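Local coordinates for protein salt-tolerant glutaminase (PDB 3AGD) that probably hydrolyses L-glutamine to L-glutamate and ammonium, as a salt-tolerant member of the glutaminase family, at residues G333-F337 with G338-A342. Residues are numbered along the deposited sequence; the frame is centred on the assembly and turned at random.
Sequences GVIRF and GGAEA
Ile335 and Ala340 touch where a short strand leads through Arg336 into a helix. The CG2 branch of Ile335 lies over the first turn, 3.7 Å from Ala340 N and 4.3 Å from Ala340 CB. With chi1 at -59°, CG2 is anti to the backbone N, which turns this methyl to the helix. Ile335 CG2 also lies 4.1 Å from Gly339 C.

Arg336 is the N-cap residue. Its carbonyl O accepts the first i to i+4 hydrogen bond of the helix, 3.0 Å from Ala340 N and nearly straight at 165°. Phe337 O takes the next, 2.9 Å from Glu341 N. Water bridges the corner: it donates to Val334 O and accepts from Arg336 N and from Gly339 N, an amide of the first turn.

The side chain of Phe337 leaves the backbone pointing away from residues 338-342, but one ring face meets Glu341 CB, 4.2 Å from Phe337 CE2. Glu341 bends at chi2 (-73°); OE2 is hydrogen-bonded to His51 and OE1 to Thr47 of the second subunit. The Phe337 ring also meets Phe302 of that subunit, so this helix start lies against the second subunit of the assembly.

Within the STAS-family region, strand 334-335 runs parallel to strand 406-417, where Ile335 packs on Val414 and Ile417. Helix 337-349 follows directly, and both Phe337 and Ala340 touch Leu424 of helix 419-434.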
loop_
_atom_site.group_PDB
_atom_site.type_symbol
_atom_site.label_atom_id
_atom_site.label_comp_id
_atom_site.label_asym_id
_atom_site.label_seq_id
_atom_site.Cartn_x
_atom_site.Cartn_y
_atom_site.Cartn_z
ATOM N N GLY A 333 -16.902 6.069 8.594
ATOM C CA GLY A 333 -15.755 5.258 8.207
ATOM C C GLY A 333 -14.605 5.137 9.189
ATOM O O GLY A 333 -14.689 5.583 10.335
ATOM N N VAL A 334 -13.526 4.506 8.731
ATOM C CA VAL A 334 -12.320 4.331 9.535
ATOM C C VAL A 334 -11.473 5.569 9.274
ATOM O O VAL A 334 -10.862 5.701 8.213
ATOM C CB VAL A 334 -11.539 3.072 9.101
ATOM C CG1 VAL A 334 -10.157 3.060 9.734
ATOM C CG2 VAL A 334 -12.318 1.828 9.500
ATOM N N ILE A 335 -11.431 6.470 10.248
ATOM C CA ILE A 335 -10.706 7.714 10.079
ATOM C C ILE A 335 -9.279 7.772 10.601
ATOM O O ILE A 335 -9.016 7.571 11.787
ATOM C CB ILE A 335 -11.510 8.883 10.688
ATOM C CG1 ILE A 335 -12.874 8.972 9.998
ATOM C CG2 ILE A 335 -10.748 10.197 10.521
ATOM C CD1 ILE A 335 -13.775 10.064 10.550
ATOM N N ARG A 336 -8.363 8.059 9.683
ATOM C CA ARG A 336 -6.948 8.202 9.985
ATOM C C ARG A 336 -6.540 9.508 9.306
ATOM O O ARG A 336 -7.386 10.381 9.110
ATOM C CB ARG A 336 -6.169 7.009 9.431
ATOM C CG ARG A 336 -6.570 5.688 10.096
ATOM C CD ARG A 336 -6.049 4.471 9.348
ATOM N NE ARG A 336 -4.813 3.918 9.901
ATOM C CZ ARG A 336 -3.655 4.564 9.957
ATOM N NH1 ARG A 336 -3.567 5.800 9.497
ATOM N NH2 ARG A 336 -2.579 3.968 10.455
ATOM N N PHE A 337 -5.274 9.660 8.936
ATOM C CA PHE A 337 -4.860 10.904 8.297
ATOM C C PHE A 337 -5.739 11.296 7.113
ATOM O O PHE A 337 -6.253 12.411 7.057
ATOM C CB PHE A 337 -3.419 10.834 7.801
ATOM C CG PHE A 337 -2.980 12.086 7.095
ATOM C CD1 PHE A 337 -2.554 13.199 7.822
ATOM C CD2 PHE A 337 -3.065 12.185 5.710
ATOM C CE1 PHE A 337 -2.222 14.393 7.172
ATOM C CE2 PHE A 337 -2.737 13.376 5.052
ATOM C CZ PHE A 337 -2.315 14.480 5.786
ATOM N N GLY A 338 -5.892 10.372 6.167
ATOM C CA GLY A 338 -6.682 10.628 4.975
ATOM C C GLY A 338 -8.059 11.224 5.189
ATOM O O GLY A 338 -8.418 12.221 4.555
ATOM N N GLY A 339 -8.842 10.604 6.064
ATOM C CA GLY A 339 -10.177 11.102 6.336
ATOM C C GLY A 339 -10.154 12.413 7.101
ATOM O O GLY A 339 -10.945 13.312 6.822
ATOM N N ALA A 340 -9.245 12.526 8.064
ATOM C CA ALA A 340 -9.138 13.740 8.865
ATOM C C ALA A 340 -8.788 14.952 7.999
ATOM O O ALA A 340 -9.294 16.050 8.226
ATOM C CB ALA A 340 -8.093 13.552 9.960
ATOM N N GLU A 341 -7.919 14.746 7.013
ATOM C CA GLU A 341 -7.512 15.817 6.104
ATOM C C GLU A 341 -8.765 16.331 5.399
ATOM O O GLU A 341 -8.955 17.537 5.240
ATOM C CB GLU A 341 -6.508 15.270 5.079
ATOM C CG GLU A 341 -5.826 16.308 4.179
ATOM C CD GLU A 341 -6.749 16.897 3.122
ATOM O OE1 GLU A 341 -7.575 16.147 2.562
ATOM O OE2 GLU A 341 -6.635 18.108 2.837
ATOM N N ALA A 342 -9.619 15.398 4.989
ATOM C CA ALA A 342 -10.859 15.731 4.302
ATOM C C ALA A 342 -11.815 16.464 5.237
ATOM O O ALA A 342 -12.491 17.408 4.827
ATOM C CB ALA A 342 -11.511 14.468 3.770
HETATM O O HOH W 1 -9.142 7.665 6.865
#